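Long-range contact in 3-carboxy-cis,cis-muconate cycloisomerase (Pseudomonas putida, PDB 1RE5), which is an enzyme of the fumarase/aspartase (lyase) superfamily, a largely helical protein that assembles as a tetramer: residues D360-S372 and L388-L402. Sequence-based numbering, arbitrary orientation.
Sequences DLTQGLVLAEAVS and LEQCCQRAVAEQRHL
The carbonyl O of Gln363 accepts the backbone N-H of Leu402 at 3.1 Å (N to O), a bond that joins a tight turn to the first turn of helix 402-407 in the small C-terminal helical domain of this fumarase/aspartase-family fold. Gln363 belongs to that type I' turn, Thr362 to Leu365, while Leu402 opens the helix.

Gln363 O also lies over one face of the His401 ring, offset toward its rim and 3.6 Å from His401 ND1. His401, the N-cap residue of helix 402-407, brings the ring there with CG anti to its backbone N (chi1 -152°), and its ND1 caps the N of Arg403, which should limit rotation of the ring. At the far end of the imidazole, His401 NE2 meets Asp360 CB at 3.7 Å; the carboxylate is near NE2 without touching it, and ND1 as acceptor is consistent with the proton on NE2. Gly364, which takes a positive phi in the turn, passes against the same ring, its CA 3.8 Å from His401 CE1. The Gln363 side chain reaches along the backbone of Arg400 and His401.

Beyond this polar junction, the two segments run into a helical hairpin: helices 368-378 and 381-397 run nearly antiparallel, their segments here at 152°. The axes of the short segments come within 11.3 Å, and apolar side chains meet between them. Leu365 divides its two methyls, CD1 meeting Val396 CG2 and CD2 resting on Cys392 SG. Leu365 also packs on Met279 of the second subunit, so the hairpin's mouth borders a subunit interface. Nearer the hairpin's bend Leu388, its CG turned away from the backbone N (chi1 -165°), spreads its own fork: CD1 contacts Val371 CG1 at 3.8 Å, and CD2 lies beside Ser372 CB and the carbonyl O of Ala368.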
loop_
_atom_site.group_PDB
_atom_site.type_symbol
_atom_site.label_atom_id
_atom_site.label_comp_id
_atom_site.label_asym_id
_atom_site.label_seq_id
_atom_site.Cartn_x
_atom_site.Cartn_y
_atom_site.Cartn_z
ATOM N N ASP D 360 -37.360 7.894 16.030
ATOM C CA ASP D 360 -37.927 7.042 17.069
ATOM C C ASP D 360 -38.213 5.624 16.575
ATOM O O ASP D 360 -39.294 5.064 16.772
ATOM C CB ASP D 360 -39.161 7.667 17.773
ATOM C CG ASP D 360 -40.067 8.429 16.845
ATOM O OD1 ASP D 360 -39.711 9.571 16.477
ATOM O OD2 ASP D 360 -41.140 7.891 16.492
ATOM N N LEU D 361 -37.194 5.051 15.942
ATOM C CA LEU D 361 -37.246 3.690 15.428
ATOM C C LEU D 361 -36.922 2.800 16.618
ATOM O O LEU D 361 -37.296 1.639 16.656
ATOM C CB LEU D 361 -36.202 3.508 14.328
ATOM C CG LEU D 361 -36.360 2.349 13.351
ATOM C CD1 LEU D 361 -37.736 2.401 12.737
ATOM C CD2 LEU D 361 -35.299 2.450 12.265
ATOM N N THR D 362 -36.214 3.362 17.591
ATOM C CA THR D 362 -35.865 2.644 18.807
ATOM C C THR D 362 -36.874 3.048 19.887
ATOM O O THR D 362 -36.705 2.767 21.078
ATOM C CB THR D 362 -34.450 2.989 19.280
ATOM O OG1 THR D 362 -34.338 4.402 19.487
ATOM C CG2 THR D 362 -33.441 2.547 18.255
ATOM N N GLN D 363 -37.923 3.728 19.437
ATOM C CA GLN D 363 -39.004 4.185 20.297
ATOM C C GLN D 363 -38.598 4.976 21.525
ATOM O O GLN D 363 -39.025 4.668 22.631
ATOM C CB GLN D 363 -39.856 2.990 20.701
ATOM C CG GLN D 363 -40.513 2.324 19.507
ATOM C CD GLN D 363 -41.357 1.133 19.892
ATOM O OE1 GLN D 363 -40.870 0.177 20.514
ATOM N NE2 GLN D 363 -42.635 1.177 19.526
ATOM N N GLY D 364 -37.780 6.003 21.314
ATOM C CA GLY D 364 -37.337 6.850 22.407
ATOM C C GLY D 364 -36.226 6.312 23.288
ATOM O O GLY D 364 -35.726 7.035 24.129
ATOM N N LEU D 365 -35.833 5.059 23.113
ATOM C CA LEU D 365 -34.775 4.501 23.944
ATOM C C LEU D 365 -33.465 5.248 23.757
ATOM O O LEU D 365 -32.600 5.244 24.634
ATOM C CB LEU D 365 -34.575 3.020 23.621
ATOM C CG LEU D 365 -35.674 2.080 24.125
ATOM C CD1 LEU D 365 -35.435 0.668 23.628
ATOM C CD2 LEU D 365 -35.686 2.100 25.642
ATOM N N VAL D 366 -33.323 5.897 22.610
ATOM C CA VAL D 366 -32.109 6.640 22.299
ATOM C C VAL D 366 -32.076 7.985 23.055
ATOM O O VAL D 366 -31.071 8.699 23.069
ATOM C CB VAL D 366 -32.017 6.873 20.765
ATOM C CG1 VAL D 366 -32.613 8.221 20.387
ATOM C CG2 VAL D 366 -30.584 6.747 20.312
ATOM N N LEU D 367 -33.193 8.312 23.691
ATOM C CA LEU D 367 -33.325 9.548 24.435
ATOM C C LEU D 367 -33.434 9.249 25.923
ATOM O O LEU D 367 -33.685 10.145 26.722
ATOM C CB LEU D 367 -34.568 10.292 23.958
ATOM C CG LEU D 367 -34.379 11.589 23.170
ATOM C CD1 LEU D 367 -33.081 11.543 22.402
ATOM C CD2 LEU D 367 -35.579 11.802 22.239
ATOM N N ALA D 368 -33.248 7.986 26.294
ATOM C CA ALA D 368 -33.325 7.589 27.696
ATOM C C ALA D 368 -32.416 8.457 28.559
ATOM O O ALA D 368 -32.800 8.882 29.653
ATOM C CB ALA D 368 -32.929 6.141 27.844
ATOM N N GLU D 369 -31.210 8.712 28.052
ATOM C CA GLU D 369 -30.208 9.516 28.746
ATOM C C GLU D 369 -30.715 10.928 29.092
ATOM O O GLU D 369 -30.529 11.394 30.221
ATOM C CB GLU D 369 -28.937 9.580 27.889
ATOM C CG GLU D 369 -27.858 10.517 28.397
ATOM C CD GLU D 369 -26.675 10.619 27.445
ATOM O OE1 GLU D 369 -25.891 9.649 27.364
ATOM O OE2 GLU D 369 -26.534 11.665 26.770
ATOM N N ALA D 370 -31.360 11.589 28.129
ATOM C CA ALA D 370 -31.898 12.940 28.314
ATOM C C ALA D 370 -32.918 12.990 29.453
ATOM O O ALA D 370 -33.068 14.012 30.129
ATOM C CB ALA D 370 -32.543 13.427 27.019
ATOM N N VAL D 371 -33.624 11.879 29.642
ATOM C CA VAL D 371 -34.632 11.756 30.688
ATOM C C VAL D 371 -33.933 11.431 31.999
ATOM O O VAL D 371 -34.283 11.964 33.052
ATOM C CB VAL D 371 -35.642 10.622 30.350
ATOM C CG1 VAL D 371 -36.486 10.279 31.569
ATOM C CG2 VAL D 371 -36.543 11.057 29.197
ATOM N N SER D 372 -32.930 10.560 31.916
ATOM C CA SER D 372 -32.164 10.131 33.079
ATOM C C SER D 372 -31.567 11.271 33.896
ATOM O O SER D 372 -31.529 11.195 35.125
ATOM C CB SER D 372 -31.040 9.193 32.652
ATOM O OG SER D 372 -30.312 8.751 33.785
ATOM N N LEU D 388 -35.872 4.075 35.717
ATOM C CA LEU D 388 -35.719 4.270 34.278
ATOM C C LEU D 388 -35.450 2.955 33.555
ATOM O O LEU D 388 -36.039 2.688 32.513
ATOM C CB LEU D 388 -34.592 5.269 33.994
ATOM C CG LEU D 388 -34.528 5.865 32.582
ATOM C CD1 LEU D 388 -35.827 6.591 32.254
ATOM C CD2 LEU D 388 -33.358 6.826 32.500
ATOM N N GLU D 389 -34.562 2.132 34.099
ATOM C CA GLU D 389 -34.272 0.852 33.472
ATOM C C GLU D 389 -35.554 0.035 33.424
ATOM O O GLU D 389 -35.784 -0.741 32.498
ATOM C CB GLU D 389 -33.224 0.086 34.270
ATOM C CG GLU D 389 -31.876 0.761 34.334
ATOM C CD GLU D 389 -30.845 -0.094 35.051
ATOM O OE1 GLU D 389 -31.075 -0.439 36.235
ATOM O OE2 GLU D 389 -29.810 -0.420 34.426
ATOM N N GLN D 390 -36.385 0.220 34.441
ATOM C CA GLN D 390 -37.647 -0.494 34.544
ATOM C C GLN D 390 -38.586 -0.083 33.414
ATOM O O GLN D 390 -39.226 -0.931 32.794
ATOM C CB GLN D 390 -38.287 -0.202 35.904
ATOM C CG GLN D 390 -39.600 -0.921 36.157
ATOM C CD GLN D 390 -40.236 -0.511 37.474
ATOM O OE1 GLN D 390 -39.676 -0.749 38.548
ATOM N NE2 GLN D 390 -41.409 0.116 37.398
ATOM N N CYS D 391 -38.660 1.219 33.145
ATOM C CA CYS D 391 -39.521 1.736 32.085
ATOM C C CYS D 391 -39.045 1.319 30.701
ATOM O O CYS D 391 -39.856 1.097 29.805
ATOM C CB CYS D 391 -39.595 3.263 32.141
ATOM S SG CYS D 391 -40.716 3.930 33.373
ATOM N N CYS D 392 -37.731 1.230 30.519
ATOM C CA CYS D 392 -37.183 0.831 29.231
ATOM C C CYS D 392 -37.441 -0.656 29.013
ATOM O O CYS D 392 -37.921 -1.061 27.951
ATOM C CB CYS D 392 -35.680 1.135 29.166
ATOM S SG CYS D 392 -35.292 2.897 28.946
ATOM N N GLN D 393 -37.136 -1.465 30.026
ATOM C CA GLN D 393 -37.350 -2.907 29.943
ATOM C C GLN D 393 -38.804 -3.181 29.548
ATOM O O GLN D 393 -39.096 -4.131 28.820
ATOM C CB GLN D 393 -37.025 -3.563 31.290
ATOM N N ARG D 394 -39.708 -2.327 30.020
ATOM C CA ARG D 394 -41.128 -2.467 29.724
ATOM C C ARG D 394 -41.471 -1.961 28.326
ATOM O O ARG D 394 -42.146 -2.644 27.563
ATOM C CB ARG D 394 -41.957 -1.719 30.770
ATOM N N ALA D 395 -41.009 -0.762 27.995
ATOM C CA ALA D 395 -41.281 -0.181 26.687
ATOM C C ALA D 395 -40.897 -1.174 25.607
ATOM O O ALA D 395 -41.427 -1.138 24.495
ATOM C CB ALA D 395 -40.491 1.111 26.510
ATOM N N VAL D 396 -39.965 -2.057 25.947
ATOM C CA VAL D 396 -39.491 -3.069 25.018
ATOM C C VAL D 396 -40.384 -4.293 25.088
ATOM O O VAL D 396 -40.918 -4.737 24.072
ATOM C CB VAL D 396 -38.049 -3.488 25.341
ATOM C CG1 VAL D 396 -37.664 -4.706 24.514
ATOM C CG2 VAL D 396 -37.097 -2.326 25.055
ATOM N N ALA D 397 -40.537 -4.837 26.292
ATOM C CA ALA D 397 -41.385 -6.006 26.500
ATOM C C ALA D 397 -42.728 -5.767 25.813
ATOM O O ALA D 397 -42.970 -6.275 24.718
ATOM C CB ALA D 397 -41.592 -6.246 27.990
ATOM N N GLU D 398 -43.594 -4.982 26.448
ATOM C CA GLU D 398 -44.906 -4.672 25.875
ATOM C C GLU D 398 -44.767 -3.762 24.659
ATOM O O GLU D 398 -45.711 -3.078 24.262
ATOM C CB GLU D 398 -45.806 -4.006 26.926
ATOM C CG GLU D 398 -45.209 -2.783 27.605
ATOM C CD GLU D 398 -46.163 -2.149 28.607
ATOM O OE1 GLU D 398 -47.230 -1.656 28.179
ATOM O OE2 GLU D 398 -45.848 -2.147 29.819
ATOM N N GLN D 399 -43.576 -3.782 24.075
ATOM C CA GLN D 399 -43.227 -2.978 22.916
ATOM C C GLN D 399 -44.161 -1.827 22.571
ATOM O O GLN D 399 -45.215 -2.013 21.960
ATOM C CB GLN D 399 -43.039 -3.877 21.695
ATOM C CG GLN D 399 -44.187 -4.828 21.426
ATOM C CD GLN D 399 -43.941 -5.691 20.202
ATOM O OE1 GLN D 399 -44.738 -6.576 19.880
ATOM N NE2 GLN D 399 -42.833 -5.434 19.509
ATOM N N ARG D 400 -43.746 -0.633 22.987
ATOM C CA ARG D 400 -44.461 0.614 22.737
ATOM C C ARG D 400 -43.542 1.753 23.170
ATOM O O ARG D 400 -42.702 1.581 24.057
ATOM C CB ARG D 400 -45.789 0.671 23.502
ATOM C CG ARG D 400 -45.690 0.494 25.005
ATOM C CD ARG D 400 -47.012 0.867 25.663
ATOM N NE ARG D 400 -46.964 0.708 27.111
ATOM C CZ ARG D 400 -47.750 1.363 27.959
ATOM N NH1 ARG D 400 -48.648 2.225 27.498
ATOM N NH2 ARG D 400 -47.625 1.167 29.268
ATOM N N HIS D 401 -43.704 2.909 22.535
ATOM C CA HIS D 401 -42.871 4.072 22.806
ATOM C C HIS D 401 -42.594 4.305 24.286
ATOM O O HIS D 401 -43.431 4.001 25.137
ATOM C CB HIS D 401 -43.511 5.316 22.195
ATOM C CG HIS D 401 -42.526 6.379 21.823
ATOM N ND1 HIS D 401 -41.761 7.047 22.753
ATOM C CD2 HIS D 401 -42.180 6.887 20.616
ATOM C CE1 HIS D 401 -40.986 7.922 22.137
ATOM N NE2 HIS D 401 -41.221 7.845 20.839
ATOM N N LEU D 402 -41.407 4.838 24.583
ATOM C CA LEU D 402 -41.004 5.127 25.959
ATOM C C LEU D 402 -41.835 6.292 26.506
ATOM O O LEU D 402 -42.093 6.367 27.706
ATOM C CB LEU D 402 -39.516 5.493 26.023
ATOM C CG LEU D 402 -38.681 5.009 27.217
ATOM C CD1 LEU D 402 -37.365 5.757 27.240
ATOM C CD2 LEU D 402 -39.421 5.237 28.513
#